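Local coordinates for polyhomeotic-proximal chromatin protein (Drosophila melanogaster, PDB 1KW4), which belongs to the Polycomb group and, within the PRC1 complex, maintains the transcriptionally repressed state of homeotic genes; this piece is its polymer-forming SAM domain, at residues I14-F25 / F39-L50. The protein carries 1 engineered substitution. Sequence-based numbering, arbitrary orientation.
Sequences ISSWSVDDVSNF and FIQQEIDGQALL
G46 donates its backbone N to W17 O at 2.9 Å, nearly straight at the hydrogen (166°) but from above the carbonyl plane. Glycine suits this place because a side chain would run into I14 O, which instead receives a CA-H...O contact from G46 CA at 3.2 Å. Beside it, L49 rests the methyl CD2 against both W17 and F25, 3.9 Å from W17 CZ3 and 4.2 Å from F25 CE2, where the two rings meet. Its CG lies anti to the backbone N (chi1 -177°), directing this branched end inward. V22, branched at CB so that two methyls flank the I44 carbonyl, brings CG1 to 3.9 Å from F39 CD2, the side chains crossing at about a right angle. I14 lays CG2 3.7 Å from L50 CG; an alanine in place of L50 would probably strip I14 CG2 of most of its apolar cover and open a gap beside the 3-10 turn. In this five-helix SAM domain, the contact joins the start of helix 19-27 and the turn before it to the link between helices 36-41 and 46-51, while helix 65-78 packs against I14, F25 and L49. A Schellman motif at E43 ends helix 36-41, and V19 CG2 rests 3.7 Å from E43 C. D45, its carboxylate short enough to reach A48 N, N-caps the next helix; S18 OG and the D21 carboxylate each accept the other's backbone N-H, a capping box. One water bridges S15 O, W17 O and Q47 N; another donates to both V19 O and I44 O, which also takes a CA-H...O contact from V19 CA.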
ATOM      1  N   ILE A  14       9.260  -7.761  -0.315  1.00 21.63           N
ATOM      2  CA  ILE A  14       8.470  -6.660   0.234  1.00 20.00           C
ATOM      3  C   ILE A  14       9.005  -6.201   1.588  1.00 20.09           C
ATOM      4  O   ILE A  14       9.044  -5.004   1.873  1.00 18.19           O
ATOM      5  CB  ILE A  14       6.969  -7.056   0.382  1.00 22.15           C
ATOM      6  CG1 ILE A  14       6.371  -7.346  -0.996  1.00 23.42           C
ATOM      7  CG2 ILE A  14       6.186  -5.918   1.036  1.00 20.04           C
ATOM      8  CD1 ILE A  14       4.940  -7.852  -0.944  1.00 28.01           C
ATOM      9  N   SER A  15       9.438  -7.144   2.419  1.00 19.29           N
ATOM     10  CA  SER A  15       9.962  -6.793   3.731  1.00 21.21           C
ATOM     11  C   SER A  15      11.153  -5.828   3.664  1.00 21.88           C
ATOM     12  O   SER A  15      11.470  -5.167   4.651  1.00 22.48           O
ATOM     13  CB  SER A  15      10.356  -8.063   4.502  1.00 23.92           C
ATOM     14  OG  SER A  15      11.260  -8.858   3.752  1.00 25.96           O
ATOM     15  N   SER A  16      11.801  -5.741   2.503  1.00 20.90           N
ATOM     16  CA  SER A  16      12.949  -4.849   2.324  1.00 21.73           C
ATOM     17  C   SER A  16      12.588  -3.472   1.752  1.00 22.61           C
ATOM     18  O   SER A  16      13.446  -2.584   1.676  1.00 23.96           O
ATOM     19  CB  SER A  16      13.986  -5.498   1.400  1.00 23.27           C
ATOM     20  OG  SER A  16      13.541  -5.479   0.047  1.00 26.74           O
ATOM     21  N   TRP A  17      11.332  -3.286   1.355  1.00 20.31           N
ATOM     22  CA  TRP A  17      10.905  -2.012   0.767  1.00 19.13           C
ATOM     23  C   TRP A  17      10.915  -0.829   1.732  1.00 18.42           C
ATOM     24  O   TRP A  17      10.478  -0.938   2.875  1.00 19.01           O
ATOM     25  CB  TRP A  17       9.493  -2.133   0.176  1.00 18.34           C
ATOM     26  CG  TRP A  17       9.340  -3.074  -0.998  1.00 18.65           C
ATOM     27  CD1 TRP A  17      10.279  -3.933  -1.509  1.00 19.38           C
ATOM     28  CD2 TRP A  17       8.144  -3.291  -1.757  1.00 19.02           C
ATOM     29  NE1 TRP A  17       9.733  -4.677  -2.535  1.00 19.71           N
ATOM     30  CE2 TRP A  17       8.425  -4.301  -2.706  1.00 21.02           C
ATOM     31  CE3 TRP A  17       6.859  -2.728  -1.723  1.00 20.43           C
ATOM     32  CZ2 TRP A  17       7.463  -4.763  -3.612  1.00 21.98           C
ATOM     33  CZ3 TRP A  17       5.903  -3.187  -2.622  1.00 20.30           C
ATOM     34  CH2 TRP A  17       6.209  -4.196  -3.555  1.00 21.21           C
ATOM     35  N   SER A  18      11.408   0.310   1.257  1.00 19.05           N
ATOM     36  CA  SER A  18      11.438   1.526   2.063  1.00 18.59           C
ATOM     37  C   SER A  18      10.093   2.244   1.911  1.00 19.63           C
ATOM     38  O   SER A  18       9.229   1.803   1.153  1.00 17.34           O
ATOM     39  CB  SER A  18      12.547   2.456   1.569  1.00 20.96           C
ATOM     40  OG  SER A  18      12.285   2.884   0.239  1.00 19.93           O
ATOM     41  N   VAL A  19       9.917   3.349   2.633  1.00 19.19           N
ATOM     42  CA  VAL A  19       8.682   4.124   2.515  1.00 20.08           C
ATOM     43  C   VAL A  19       8.585   4.639   1.074  1.00 20.07           C
ATOM     44  O   VAL A  19       7.511   4.613   0.468  1.00 19.09           O
ATOM     45  CB  VAL A  19       8.667   5.323   3.503  1.00 20.48           C
ATOM     46  CG1 VAL A  19       7.512   6.274   3.170  1.00 21.70           C
ATOM     47  CG2 VAL A  19       8.504   4.810   4.939  1.00 20.73           C
ATOM     48  N   ASP A  20       9.704   5.107   0.521  1.00 20.45           N
ATOM     49  CA  ASP A  20       9.701   5.603  -0.858  1.00 22.11           C
ATOM     50  C   ASP A  20       9.347   4.493  -1.851  1.00 21.10           C
ATOM     51  O   ASP A  20       8.632   4.737  -2.828  1.00 20.56           O
ATOM     52  CB  ASP A  20      11.058   6.209  -1.235  1.00 25.76           C
ATOM     53  CG  ASP A  20      11.314   7.544  -0.557  1.00 29.71           C
ATOM     54  OD1 ASP A  20      10.358   8.142  -0.015  1.00 31.38           O
ATOM     55  OD2 ASP A  20      12.477   8.001  -0.577  1.00 33.61           O
ATOM     56  N   ASP A  21       9.845   3.282  -1.607  1.00 19.69           N
ATOM     57  CA  ASP A  21       9.549   2.145  -2.483  1.00 19.23           C
ATOM     58  C   ASP A  21       8.041   1.861  -2.480  1.00 18.11           C
ATOM     59  O   ASP A  21       7.440   1.622  -3.527  1.00 18.25           O
ATOM     60  CB  ASP A  21      10.287   0.876  -2.023  1.00 20.71           C
ATOM     61  CG  ASP A  21      11.792   0.944  -2.238  1.00 26.64           C
ATOM     62  OD1 ASP A  21      12.242   1.645  -3.171  1.00 27.95           O
ATOM     63  OD2 ASP A  21      12.527   0.271  -1.479  1.00 26.13           O
ATOM     64  N   VAL A  22       7.438   1.868  -1.295  1.00 17.27           N
ATOM     65  CA  VAL A  22       6.001   1.623  -1.180  1.00 15.31           C
ATOM     66  C   VAL A  22       5.205   2.713  -1.907  1.00 16.07           C
ATOM     67  O   VAL A  22       4.208   2.420  -2.563  1.00 17.02           O
ATOM     68  CB  VAL A  22       5.563   1.566   0.309  1.00 14.12           C
ATOM     69  CG1 VAL A  22       4.028   1.578   0.415  1.00 14.20           C
ATOM     70  CG2 VAL A  22       6.120   0.296   0.966  1.00 15.72           C
ATOM     71  N   SER A  23       5.649   3.966  -1.809  1.00 16.02           N
ATOM     72  CA  SER A  23       4.933   5.060  -2.469  1.00 17.15           C
ATOM     73  C   SER A  23       4.935   4.891  -3.992  1.00 18.30           C
ATOM     74  O   SER A  23       3.969   5.248  -4.670  1.00 17.84           O
ATOM     75  CB  SER A  23       5.541   6.421  -2.081  1.00 18.24           C
ATOM     76  OG  SER A  23       6.784   6.646  -2.721  1.00 20.10           O
ATOM     77  N   ASN A  24       6.018   4.344  -4.534  1.00 18.45           N
ATOM     78  CA  ASN A  24       6.096   4.121  -5.974  1.00 19.91           C
ATOM     79  C   ASN A  24       5.188   2.956  -6.386  1.00 20.56           C
ATOM     80  O   ASN A  24       4.589   2.970  -7.466  1.00 21.39           O
ATOM     81  CB  ASN A  24       7.548   3.858  -6.388  1.00 22.51           C
ATOM     82  CG  ASN A  24       8.362   5.141  -6.480  1.00 25.40           C
ATOM     83  OD1 ASN A  24       8.034   6.035  -7.261  1.00 28.69           O
ATOM     84  ND2 ASN A  24       9.421   5.239  -5.684  1.00 26.31           N
ATOM     85  N   PHE A  25       5.090   1.958  -5.515  1.00 20.02           N
ATOM     86  CA  PHE A  25       4.233   0.794  -5.742  1.00 20.04           C
ATOM     87  C   PHE A  25       2.770   1.257  -5.816  1.00 20.08           C
ATOM     88  O   PHE A  25       2.024   0.864  -6.720  1.00 20.76           O
ATOM     89  CB  PHE A  25       4.430  -0.208  -4.592  1.00 20.35           C
ATOM     90  CG  PHE A  25       3.409  -1.321  -4.553  1.00 21.42           C
ATOM     91  CD1 PHE A  25       3.422  -2.340  -5.501  1.00 22.71           C
ATOM     92  CD2 PHE A  25       2.456  -1.363  -3.536  1.00 21.55           C
ATOM     93  CE1 PHE A  25       2.504  -3.388  -5.437  1.00 23.76           C
ATOM     94  CE2 PHE A  25       1.530  -2.408  -3.461  1.00 24.37           C
ATOM     95  CZ  PHE A  25       1.557  -3.425  -4.416  1.00 24.61           C
ATOM     96  N   PHE A  39       0.304   7.431   2.137  1.00 21.34           N
ATOM     97  CA  PHE A  39       1.242   6.370   2.496  1.00 19.69           C
ATOM     98  C   PHE A  39       2.563   6.963   2.984  1.00 20.05           C
ATOM     99  O   PHE A  39       3.163   6.467   3.943  1.00 19.33           O
ATOM    100  CB  PHE A  39       1.487   5.426   1.305  1.00 19.24           C
ATOM    101  CG  PHE A  39       0.450   4.344   1.173  1.00 18.43           C
ATOM    102  CD1 PHE A  39      -0.794   4.611   0.607  1.00 19.54           C
ATOM    103  CD2 PHE A  39       0.695   3.071   1.682  1.00 19.29           C
ATOM    104  CE1 PHE A  39      -1.783   3.625   0.555  1.00 21.38           C
ATOM    105  CE2 PHE A  39      -0.285   2.078   1.636  1.00 19.45           C
ATOM    106  CZ  PHE A  39      -1.526   2.356   1.074  1.00 18.95           C
ATOM    107  N   ILE A  40       3.015   8.033   2.335  1.00 19.38           N
ATOM    108  CA  ILE A  40       4.263   8.671   2.737  1.00 21.70           C
ATOM    109  C   ILE A  40       4.099   9.311   4.115  1.00 23.94           C
ATOM    110  O   ILE A  40       4.956   9.145   4.990  1.00 23.13           O
ATOM    111  CB  ILE A  40       4.700   9.745   1.708  1.00 22.49           C
ATOM    112  CG1 ILE A  40       5.059   9.071   0.382  1.00 21.95           C
ATOM    113  CG2 ILE A  40       5.912  10.525   2.235  1.00 26.48           C
ATOM    114  CD1 ILE A  40       5.307  10.050  -0.765  1.00 25.35           C
ATOM    115  N   GLN A  41       2.991  10.023   4.310  1.00 24.18           N
ATOM    116  CA  GLN A  41       2.721  10.691   5.584  1.00 27.86           C
ATOM    117  C   GLN A  41       2.616   9.716   6.758  1.00 27.75           C
ATOM    118  O   GLN A  41       3.038  10.032   7.869  1.00 28.07           O
ATOM    119  CB  GLN A  41       1.433  11.518   5.485  1.00 32.38           C
ATOM    120  CG  GLN A  41       1.060  12.236   6.778  1.00 39.83           C
ATOM    121  CD  GLN A  41      -0.224  13.033   6.657  1.00 44.43           C
ATOM    122  OE1 GLN A  41      -1.287  12.482   6.365  1.00 48.57           O
ATOM    123  NE2 GLN A  41      -0.133  14.340   6.885  1.00 48.15           N
ATOM    124  N   GLN A  42       2.055   8.534   6.517  1.00 24.44           N
ATOM    125  CA  GLN A  42       1.916   7.544   7.579  1.00 24.27           C
ATOM    126  C   GLN A  42       3.147   6.644   7.701  1.00 22.75           C
ATOM    127  O   GLN A  42       3.154   5.699   8.497  1.00 22.58           O
ATOM    128  CB  GLN A  42       0.664   6.691   7.355  1.00 25.32           C
ATOM    129  CG  GLN A  42      -0.646   7.459   7.489  1.00 28.26           C
ATOM    130  CD  GLN A  42      -0.790   8.136   8.843  1.00 31.36           C
ATOM    131  OE1 GLN A  42      -0.652   7.497   9.886  1.00 28.75           O
ATOM    132  NE2 GLN A  42      -1.071   9.434   8.830  1.00 32.71           N
ATOM    133  N   GLU A  43       4.175   6.952   6.915  1.00 20.30           N
ATOM    134  CA  GLU A  43       5.442   6.217   6.906  1.00 22.90           C
ATOM    135  C   GLU A  43       5.267   4.708   6.764  1.00 22.29           C
ATOM    136  O   GLU A  43       5.811   3.918   7.544  1.00 20.43           O
ATOM    137  CB  GLU A  43       6.239   6.547   8.175  1.00 27.24           C
ATOM    138  CG  GLU A  43       6.396   8.046   8.385  1.00 31.76           C
ATOM    139  CD  GLU A  43       7.194   8.396   9.624  1.00 37.95           C
ATOM    140  OE1 GLU A  43       6.929   7.810  10.694  1.00 39.41           O
ATOM    141  OE2 GLU A  43       8.080   9.274   9.529  1.00 43.13           O
ATOM    142  N   ILE A  44       4.512   4.315   5.744  1.00 19.22           N
ATOM    143  CA  ILE A  44       4.267   2.906   5.477  1.00 18.03           C
ATOM    144  C   ILE A  44       5.419   2.324   4.649  1.00 18.10           C
ATOM    145  O   ILE A  44       5.565   2.656   3.467  1.00 17.22           O
ATOM    146  CB  ILE A  44       2.949   2.706   4.668  1.00 19.33           C
ATOM    147  CG1 ILE A  44       1.760   3.364   5.389  1.00 21.51           C
ATOM    148  CG2 ILE A  44       2.706   1.214   4.422  1.00 17.97           C
ATOM    149  CD1 ILE A  44       1.357   2.716   6.690  1.00 24.86           C
ATOM    150  N   ASP A  45       6.252   1.487   5.267  1.00 17.88           N
ATOM    151  CA  ASP A  45       7.333   0.831   4.535  1.00 19.18           C
ATOM    152  C   ASP A  45       6.859  -0.596   4.255  1.00 18.48           C
ATOM    153  O   ASP A  45       5.711  -0.926   4.546  1.00 18.24           O
ATOM    154  CB  ASP A  45       8.655   0.831   5.327  1.00 20.47           C
ATOM    155  CG  ASP A  45       8.554   0.123   6.668  1.00 24.57           C
ATOM    156  OD1 ASP A  45       7.490  -0.443   6.994  1.00 22.29           O
ATOM    157  OD2 ASP A  45       9.567   0.136   7.403  1.00 28.05           O
ATOM    158  N   GLY A  46       7.725  -1.430   3.680  1.00 17.54           N
ATOM    159  CA  GLY A  46       7.337  -2.796   3.352  1.00 18.49           C
ATOM    160  C   GLY A  46       6.816  -3.644   4.499  1.00 19.26           C
ATOM    161  O   GLY A  46       5.822  -4.364   4.349  1.00 18.86           O
ATOM    162  N   GLN A  47       7.486  -3.581   5.643  1.00 19.72           N
ATOM    163  CA  GLN A  47       7.052  -4.355   6.803  1.00 22.07           C
ATOM    164  C   GLN A  47       5.640  -3.959   7.227  1.00 22.87           C
ATOM    165  O   GLN A  47       4.835  -4.817   7.596  1.00 22.89           O
ATOM    166  CB  GLN A  47       8.031  -4.160   7.962  1.00 24.88           C
ATOM    167  CG  GLN A  47       9.358  -4.880   7.768  1.00 31.33           C
ATOM    168  CD  GLN A  47       9.267  -6.366   8.062  1.00 35.78           C
ATOM    169  OE1 GLN A  47       8.390  -7.063   7.547  1.00 40.25           O
ATOM    170  NE2 GLN A  47      10.180  -6.860   8.892  1.00 39.13           N
ATOM    171  N   ALA A  48       5.338  -2.666   7.171  1.00 20.04           N
ATOM    172  CA  ALA A  48       4.008  -2.184   7.538  1.00 20.68           C
ATOM    173  C   ALA A  48       2.979  -2.589   6.483  1.00 19.82           C
ATOM    174  O   ALA A  48       1.845  -2.951   6.810  1.00 20.78           O
ATOM    175  CB  ALA A  48       4.023  -0.665   7.693  1.00 21.59           C
ATOM    176  N   LEU A  49       3.376  -2.521   5.215  1.00 18.89           N
ATOM    177  CA  LEU A  49       2.486  -2.878   4.109  1.00 20.06           C
ATOM    178  C   LEU A  49       1.983  -4.318   4.232  1.00 21.11           C
ATOM    179  O   LEU A  49       0.823  -4.616   3.929  1.00 20.99           O
ATOM    180  CB  LEU A  49       3.215  -2.697   2.773  1.00 20.39           C
ATOM    181  CG  LEU A  49       2.412  -2.961   1.498  1.00 19.45           C
ATOM    182  CD1 LEU A  49       1.251  -1.974   1.409  1.00 21.38           C
ATOM    183  CD2 LEU A  49       3.321  -2.829   0.278  1.00 19.43           C
ATOM    184  N   LEU A  50       2.858  -5.210   4.678  1.00 21.22           N
ATOM    185  CA  LEU A  50       2.495  -6.612   4.837  1.00 24.43           C
ATOM    186  C   LEU A  50       1.418  -6.808   5.906  1.00 25.91           C
ATOM    187  O   LEU A  50       0.680  -7.798   5.878  1.00 25.22           O
ATOM    188  CB  LEU A  50       3.739  -7.435   5.187  1.00 23.99           C
ATOM    189  CG  LEU A  50       4.746  -7.608   4.041  1.00 25.45           C
ATOM    190  CD1 LEU A  50       6.052  -8.181   4.568  1.00 26.35           C
ATOM    191  CD2 LEU A  50       4.145  -8.516   2.977  1.00 27.87           C
TER
HETATM  192  O   HOH W   1      10.462  -2.617   5.154  1.00 25.57           O
HETATM  193  O   HOH W   2       4.793   4.771   1.550  1.00 22.54           O